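Local coordinates for halogenase PltM (Pseudomonas fluorescens, PDB 6BZN), which halogenates phenolic substrates with unusual halide versatility, installing chlorine, bromine or iodine as a flavin-dependent enzyme, at residues Asn396-Leu399 / Val400-Tyr404; Asn414-His417 / Arg418-Leu421; Phe471-Ser474 / Cys475-Met478. All blocks are in the same frame, centred on the assembly; numbering follows the deposited sequence.

Interaction 1 (Asn396-Leu399 / Val400-Tyr404); sequences NDQL and VSCSY
Ser401 and Ser403 each reach back one turn to a carbonyl, Ser401 to Asp397 and Ser403 to Leu399, within a regular alpha-helical turn of helix 383-406, and the pair illustrates how serine hydroxyls can fold onto the i-4 carbonyl. Ser403 OG donates to Leu399 O at 2.7 Å, and Ser401 OG to Asp397 O at 2.8 Å. Each oxygen also takes the usual helical N-H of the same serine, so both carbonyls are gripped twice, amide and hydroxyl approaching from opposite faces of the carbonyl plane. The two serines arrive there by different torsions: Ser401 OG lies between its backbone N and carbonyl carbon (chi1 61°), whereas Ser403 OG is anti to the carbonyl carbon (chi1 -64°). Replacing Ser401 with an alanine would probably leave Asp397 O with the amide of the same turn as its one remaining donor here and open a small gap beside it. Between the serines, the amide of Cys402 makes the ordinary helical bond to Gln398 O at 3.0 Å.

Further out, the carboxylate of Asp397 is held by Thr213 OG1 and the amide of Ala212, while Ser403 OG is also hydrogen-bonded to Trp416 NE1 of helix 410-441. The side chain of Asn396 lies about 8 Å from that of Gln341, a residue seen to bind FAD in this protein. Asn396 and Val400 run alongside each other, pointing the same way, and OD1 of Asn396 meets CG2 of Val400 at 3.5 Å.

Interaction 2 (Asn414-His417 / Arg418-Leu421); sequences NVWH and RVWL
Arg418 folds back along its helix onto Asn414, a worked case of the side chain at i+4 reaching back one turn to both the main-chain and the side-chain oxygen of residue i. Its NH2 donates to Asn414 OD1 at 2.8 Å with a nearly straight bond (160°), and NE reaches both Asn414 O at 2.9 Å and, at the longer distance of 3.2 Å, OD1, both bonds being bent. All three acceptor contacts lie close to the guanidinium plane, yet NE stands well above both carbonyl planes, so only NH2 approaches OD1 near its amide plane. A bend at chi2 (134°) brings the guanidinium round to this position, its plane turned 62° from the amide.

Asn414 O is shared: His417 ND1 donates to it at 2.8 Å, in the imidazole plane, so one carbonyl is gripped by an imidazole and a guanidinium. This polar cluster is the tight part, and it is buried; NH2 also bonds to the carbonyl of Asn516, and NH1 to that of Tyr511. The apolar part is looser. Val419 CB lies over one face of the Trp416 indole, toward its rim, and CG1 comes no nearer than 4.1 Å to CZ3. The side chains of His417 and Trp420 barely meet (CD2 to CZ3 4.5 Å), although the indole edge comes up to His417 O. No solvent side opens here, since every residue of the turn is buried.

The reason lies in the surroundings: Val415 packs on helix 488-502, Trp416 and Val419 face helix 465-483, Trp420 stacks on Phe350, and Asn414, His417 and Leu421 rest on strand 126-131.

Interaction 3 (Phe471-Ser474 / Cys475-Met478); sequences FRQS and CQVM
Gln473 O takes two donors, the amide of Val477 at 3.0 Å and a water at 2.8 Å, and that same water also donates to Gln476 OE1 at 3.1 Å. The water thus joins a main-chain carbonyl of helix 465-483 to a side-chain amide three residues on, an example of how an outward-facing helical carbonyl can gain a second bond without disturbing the first. The chain of Gln476 is extended beyond CG, which carries its amide back alongside Arg472. There the two side chains lie side by side, pointing the same way, with Gln476 NE2 3.6 Å from Arg472 CG and near the edge of the guanidinium, whose plane is turned 58° from the amide. This is van der Waals contact on an exposed flank.

The inner flank is different in kind. Cys475 SG sits over one face of the Phe471 ring, 3.8 Å from its centroid and 16° off the ring normal, displaced toward the rim; CZ is the nearest ring atom at 3.6 Å. This is a sulfur-aromatic contact between i and i+4. Phe471 CG is anti to the backbone N (chi1 -178°), which swings the ring forward along the helix to meet the sulfur. Beneath it, the amide of Cys475 bonds to Phe471 O, so backbone and side chains link the same two residues. Ser474 OG turns back to Leu470 O, and Met478 leads away to helices 383-406, 410-441 and 488-502.

The chemistry therefore divides the helix: a water-bridged glutamine amide and a guanidinium on the outer flank, a polarisable thiol against an aromatic face on the inner one, where dispersion is likely to contribute most.

Three helices of the C-terminal part of the chain each supply a short helical run: interaction 1 on helix 383-406, interaction 2 on helix 410-441, which follows it directly, and interaction 3 on helix 465-483. Their centres lie 10 to 12 Å apart, and every pair touches. Trp416 of interaction 2 joins all three, its benzo ring packing on Cys402, Ser474, Cys475 and Met478. Gln398 and Cys402 of interaction 1 also meet Cys475 of interaction 3 directly. Local turns thus become the walls of one helical bundle. Interactions 1 and 2 approach FAD-binding residues such as Ser351, whereas interaction 3 lies farther from the FAD- and calcium-binding residues.

Interaction 1 (Asn396-Leu399 / Val400-Tyr404)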
loop_
_atom_site.group_PDB
_atom_site.type_symbol
_atom_site.label_atom_id
_atom_site.label_comp_id
_atom_site.label_asym_id
_atom_site.label_seq_id
_atom_site.Cartn_x
_atom_site.Cartn_y
_atom_site.Cartn_z
ATOM N N ASN A 396 -5.376 -2.037 -9.067
ATOM C CA ASN A 396 -4.264 -2.673 -8.373
ATOM C C ASN A 396 -4.058 -4.109 -8.908
ATOM O O ASN A 396 -2.925 -4.534 -9.148
ATOM C CB ASN A 396 -4.570 -2.634 -6.861
ATOM C CG ASN A 396 -3.382 -2.940 -5.954
ATOM O OD1 ASN A 396 -2.259 -3.277 -6.379
ATOM N ND2 ASN A 396 -3.635 -2.797 -4.661
ATOM N N ASP A 397 -5.167 -4.819 -9.151
ATOM C CA ASP A 397 -5.123 -6.190 -9.700
ATOM C C ASP A 397 -4.500 -6.224 -11.104
ATOM O O ASP A 397 -3.680 -7.103 -11.386
ATOM C CB ASP A 397 -6.525 -6.777 -9.743
ATOM C CG ASP A 397 -6.544 -8.271 -10.062
ATOM O OD1 ASP A 397 -5.650 -9.025 -9.619
ATOM O OD2 ASP A 397 -7.511 -8.702 -10.731
ATOM N N GLN A 398 -4.881 -5.288 -11.978
ATOM C CA GLN A 398 -4.278 -5.222 -13.319
ATOM C C GLN A 398 -2.807 -4.834 -13.227
ATOM O O GLN A 398 -1.946 -5.507 -13.813
ATOM C CB GLN A 398 -5.037 -4.269 -14.248
ATOM C CG GLN A 398 -6.339 -4.833 -14.817
ATOM C CD GLN A 398 -6.130 -6.020 -15.755
ATOM O OE1 GLN A 398 -5.397 -5.931 -16.747
ATOM N NE2 GLN A 398 -6.766 -7.148 -15.440
ATOM N N LEU A 399 -2.507 -3.796 -12.447
ATOM C CA LEU A 399 -1.116 -3.375 -12.285
ATOM C C LEU A 399 -0.213 -4.528 -11.858
ATOM O O LEU A 399 0.841 -4.757 -12.467
ATOM C CB LEU A 399 -1.009 -2.228 -11.284
ATOM C CG LEU A 399 0.396 -1.817 -10.833
ATOM C CD1 LEU A 399 1.184 -1.217 -11.994
ATOM C CD2 LEU A 399 0.332 -0.860 -9.661
ATOM N N VAL A 400 -0.645 -5.264 -10.843
ATOM C CA VAL A 400 0.193 -6.266 -10.224
ATOM C C VAL A 400 0.260 -7.519 -11.092
ATOM O O VAL A 400 1.344 -8.039 -11.312
ATOM C CB VAL A 400 -0.258 -6.593 -8.779
ATOM C CG1 VAL A 400 0.432 -7.845 -8.259
ATOM C CG2 VAL A 400 0.039 -5.415 -7.866
ATOM N N SER A 401 -0.875 -8.000 -11.585
ATOM C CA SER A 401 -0.872 -9.186 -12.440
ATOM C C SER A 401 0.009 -8.967 -13.674
ATOM O O SER A 401 0.827 -9.820 -14.024
ATOM C CB SER A 401 -2.288 -9.607 -12.846
ATOM O OG SER A 401 -2.954 -8.599 -13.592
ATOM N N CYS A 402 -0.129 -7.814 -14.320
ATOM C CA CYS A 402 0.719 -7.508 -15.487
ATOM C C CYS A 402 2.205 -7.389 -15.102
ATOM O O CYS A 402 3.073 -7.782 -15.881
ATOM C CB CYS A 402 0.216 -6.258 -16.206
ATOM S SG CYS A 402 -1.416 -6.505 -16.960
ATOM N N SER A 403 2.496 -6.877 -13.905
ATOM C CA SER A 403 3.863 -6.802 -13.419
ATOM C C SER A 403 4.488 -8.183 -13.222
ATOM O O SER A 403 5.625 -8.407 -13.614
ATOM C CB SER A 403 3.931 -6.022 -12.107
ATOM O OG SER A 403 3.543 -4.680 -12.298
ATOM N N TYR A 404 3.747 -9.096 -12.601
ATOM C CA TYR A 404 4.253 -10.455 -12.402
ATOM C C TYR A 404 4.592 -11.137 -13.755
ATOM O O TYR A 404 5.518 -11.923 -13.826
ATOM C CB TYR A 404 3.265 -11.309 -11.611
ATOM C CG TYR A 404 3.424 -11.283 -10.097
ATOM C CD1 TYR A 404 2.863 -10.274 -9.327
ATOM C CD2 TYR A 404 4.111 -12.299 -9.427
ATOM C CE1 TYR A 404 2.978 -10.279 -7.940
ATOM C CE2 TYR A 404 4.227 -12.302 -8.045
ATOM C CZ TYR A 404 3.653 -11.291 -7.298
ATOM O OH TYR A 404 3.758 -11.307 -5.908
#

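Interaction 2 (Asn414-His417 / Arg418-Leu421)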
loop_
_atom_site.group_PDB
_atom_site.type_symbol
_atom_site.label_atom_id
_atom_site.label_comp_id
_atom_site.label_asym_id
_atom_site.label_seq_id
_atom_site.Cartn_x
_atom_site.Cartn_y
_atom_site.Cartn_z
ATOM N N ASN A 414 12.017 -3.538 -17.684
ATOM C CA ASN A 414 12.483 -2.162 -17.837
ATOM C C ASN A 414 11.453 -1.337 -18.607
ATOM O O ASN A 414 11.071 -0.250 -18.160
ATOM C CB ASN A 414 13.878 -2.161 -18.505
ATOM C CG ASN A 414 14.446 -0.772 -18.715
ATOM O OD1 ASN A 414 14.021 0.206 -18.108
ATOM N ND2 ASN A 414 15.432 -0.685 -19.611
ATOM N N VAL A 415 10.953 -1.862 -19.731
ATOM C CA VAL A 415 9.940 -1.137 -20.493
ATOM C C VAL A 415 8.654 -0.996 -19.657
ATOM O O VAL A 415 8.099 0.100 -19.526
ATOM C CB VAL A 415 9.620 -1.797 -21.855
ATOM C CG1 VAL A 415 8.598 -0.966 -22.591
ATOM C CG2 VAL A 415 10.881 -1.899 -22.724
ATOM N N TRP A 416 8.209 -2.113 -19.085
ATOM C CA TRP A 416 6.964 -2.132 -18.306
ATOM C C TRP A 416 6.945 -1.152 -17.126
ATOM O O TRP A 416 5.927 -0.491 -16.906
ATOM C CB TRP A 416 6.618 -3.552 -17.825
ATOM C CG TRP A 416 5.533 -3.552 -16.794
ATOM C CD1 TRP A 416 5.691 -3.692 -15.457
ATOM C CD2 TRP A 416 4.143 -3.317 -17.014
ATOM N NE1 TRP A 416 4.476 -3.629 -14.822
ATOM C CE2 TRP A 416 3.506 -3.382 -15.759
ATOM C CE3 TRP A 416 3.365 -3.084 -18.155
ATOM C CZ2 TRP A 416 2.133 -3.220 -15.610
ATOM C CZ3 TRP A 416 1.994 -2.934 -18.008
ATOM C CH2 TRP A 416 1.395 -2.994 -16.735
ATOM N N HIS A 417 8.045 -1.042 -16.387
ATOM C CA HIS A 417 8.039 -0.228 -15.163
ATOM C C HIS A 417 7.717 1.241 -15.433
ATOM O O HIS A 417 7.188 1.912 -14.564
ATOM C CB HIS A 417 9.308 -0.419 -14.315
ATOM C CG HIS A 417 10.344 0.651 -14.462
ATOM N ND1 HIS A 417 11.191 0.725 -15.548
ATOM C CD2 HIS A 417 10.718 1.650 -13.627
ATOM C CE1 HIS A 417 12.023 1.739 -15.388
ATOM N NE2 HIS A 417 11.761 2.313 -14.228
ATOM N N ARG A 418 7.981 1.708 -16.656
ATOM C CA ARG A 418 7.645 3.074 -17.061
ATOM C C ARG A 418 6.149 3.324 -17.160
ATOM O O ARG A 418 5.724 4.460 -17.037
ATOM C CB ARG A 418 8.326 3.420 -18.396
ATOM C CG ARG A 418 9.845 3.396 -18.302
ATOM C CD ARG A 418 10.502 2.646 -19.456
ATOM N NE ARG A 418 11.897 2.380 -19.119
ATOM C CZ ARG A 418 12.895 3.265 -19.180
ATOM N NH1 ARG A 418 12.702 4.505 -19.645
ATOM N NH2 ARG A 418 14.105 2.910 -18.774
ATOM N N VAL A 419 5.358 2.274 -17.380
ATOM C CA VAL A 419 3.887 2.379 -17.357
ATOM C C VAL A 419 3.417 2.682 -15.923
ATOM O O VAL A 419 2.687 3.653 -15.685
ATOM C CB VAL A 419 3.222 1.106 -17.935
ATOM C CG1 VAL A 419 1.701 1.147 -17.809
ATOM C CG2 VAL A 419 3.616 0.925 -19.395
ATOM N N TRP A 420 3.889 1.900 -14.964
ATOM C CA TRP A 420 3.650 2.194 -13.543
ATOM C C TRP A 420 4.177 3.585 -13.154
ATOM O O TRP A 420 3.465 4.386 -12.543
ATOM C CB TRP A 420 4.302 1.135 -12.645
ATOM C CG TRP A 420 4.479 1.617 -11.235
ATOM C CD1 TRP A 420 3.507 1.749 -10.285
ATOM C CD2 TRP A 420 5.689 2.063 -10.634
ATOM N NE1 TRP A 420 4.043 2.255 -9.128
ATOM C CE2 TRP A 420 5.381 2.458 -9.315
ATOM C CE3 TRP A 420 7.019 2.171 -11.084
ATOM C CZ2 TRP A 420 6.346 2.951 -8.437
ATOM C CZ3 TRP A 420 7.976 2.651 -10.214
ATOM C CH2 TRP A 420 7.637 3.045 -8.905
ATOM N N LEU A 421 5.432 3.865 -13.496
ATOM C CA LEU A 421 6.064 5.095 -13.028
ATOM C C LEU A 421 5.344 6.340 -13.517
ATOM O O LEU A 421 5.080 7.223 -12.735
ATOM C CB LEU A 421 7.531 5.149 -13.437
ATOM C CG LEU A 421 8.332 6.325 -12.875
ATOM C CD1 LEU A 421 8.517 6.197 -11.377
ATOM C CD2 LEU A 421 9.688 6.410 -13.557
#

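Interaction 3 (Phe471-Ser474 / Cys475-Met478)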
loop_
_atom_site.group_PDB
_atom_site.type_symbol
_atom_site.label_atom_id
_atom_site.label_comp_id
_atom_site.label_asym_id
_atom_site.label_seq_id
_atom_site.Cartn_x
_atom_site.Cartn_y
_atom_site.Cartn_z
ATOM N N PHE A 471 -2.381 2.950 -19.756
ATOM C CA PHE A 471 -2.471 1.859 -18.802
ATOM C C PHE A 471 -3.348 0.721 -19.324
ATOM O O PHE A 471 -2.928 -0.422 -19.304
ATOM C CB PHE A 471 -2.977 2.374 -17.467
ATOM C CG PHE A 471 -3.050 1.321 -16.398
ATOM C CD1 PHE A 471 -1.918 0.947 -15.713
ATOM C CD2 PHE A 471 -4.263 0.718 -16.077
ATOM C CE1 PHE A 471 -1.980 -0.001 -14.713
ATOM C CE2 PHE A 471 -4.332 -0.239 -15.076
ATOM C CZ PHE A 471 -3.195 -0.605 -14.398
ATOM N N ARG A 472 -4.540 1.050 -19.814
ATOM C CA ARG A 472 -5.481 0.059 -20.354
ATOM C C ARG A 472 -4.841 -0.759 -21.494
ATOM O O ARG A 472 -4.826 -1.995 -21.462
ATOM C CB ARG A 472 -6.765 0.779 -20.812
ATOM C CG ARG A 472 -7.883 -0.089 -21.371
ATOM C CD ARG A 472 -9.102 0.733 -21.813
ATOM N NE ARG A 472 -8.773 1.906 -22.644
ATOM C CZ ARG A 472 -8.440 1.881 -23.943
ATOM N NH1 ARG A 472 -8.373 0.737 -24.633
ATOM N NH2 ARG A 472 -8.166 3.022 -24.569
ATOM N N GLN A 473 -4.263 -0.061 -22.468
ATOM C CA GLN A 473 -3.647 -0.731 -23.619
ATOM C C GLN A 473 -2.400 -1.542 -23.254
ATOM O O GLN A 473 -2.201 -2.643 -23.769
ATOM C CB GLN A 473 -3.337 0.275 -24.727
ATOM C CG GLN A 473 -4.583 0.897 -25.332
ATOM C CD GLN A 473 -4.243 1.877 -26.445
ATOM O OE1 GLN A 473 -4.358 3.091 -26.283
ATOM N NE2 GLN A 473 -3.790 1.353 -27.559
ATOM N N SER A 474 -1.576 -1.013 -22.350
ATOM C CA SER A 474 -0.405 -1.752 -21.863
ATOM C C SER A 474 -0.769 -3.037 -21.117
ATOM O O SER A 474 -0.103 -4.054 -21.306
ATOM C CB SER A 474 0.470 -0.862 -20.974
ATOM O OG SER A 474 0.916 0.260 -21.705
ATOM N N CYS A 475 -1.805 -2.989 -20.273
ATOM C CA CYS A 475 -2.286 -4.198 -19.588
ATOM C C CYS A 475 -2.836 -5.228 -20.574
ATOM O O CYS A 475 -2.589 -6.421 -20.403
ATOM C CB CYS A 475 -3.341 -3.866 -18.527
ATOM S SG CYS A 475 -2.664 -2.970 -17.113
ATOM N N GLN A 476 -3.549 -4.763 -21.604
ATOM C CA GLN A 476 -4.037 -5.639 -22.693
ATOM C C GLN A 476 -2.875 -6.347 -23.376
ATOM O O GLN A 476 -2.961 -7.552 -23.620
ATOM C CB GLN A 476 -4.847 -4.863 -23.748
ATOM C CG GLN A 476 -6.219 -4.421 -23.280
ATOM C CD GLN A 476 -6.881 -3.360 -24.169
ATOM O OE1 GLN A 476 -6.363 -2.985 -25.231
ATOM N NE2 GLN A 476 -8.046 -2.869 -23.729
ATOM N N VAL A 477 -1.795 -5.604 -23.661
ATOM C CA VAL A 477 -0.582 -6.181 -24.254
ATOM C C VAL A 477 -0.018 -7.277 -23.348
ATOM O O VAL A 477 0.299 -8.377 -23.832
ATOM C CB VAL A 477 0.520 -5.120 -24.561
ATOM C CG1 VAL A 477 1.858 -5.779 -24.872
ATOM C CG2 VAL A 477 0.097 -4.215 -25.714
ATOM N N MET A 478 0.099 -6.985 -22.048
ATOM C CA MET A 478 0.641 -7.969 -21.099
ATOM C C MET A 478 -0.232 -9.206 -20.916
ATOM O O MET A 478 0.297 -10.313 -20.859
ATOM C CB MET A 478 0.907 -7.335 -19.735
ATOM C CG MET A 478 1.990 -6.268 -19.738
ATOM S SD MET A 478 3.572 -6.798 -20.439
ATOM C CE MET A 478 4.012 -8.148 -19.359
HETATM O O HOH W 1 -3.424 -3.077 -26.283
#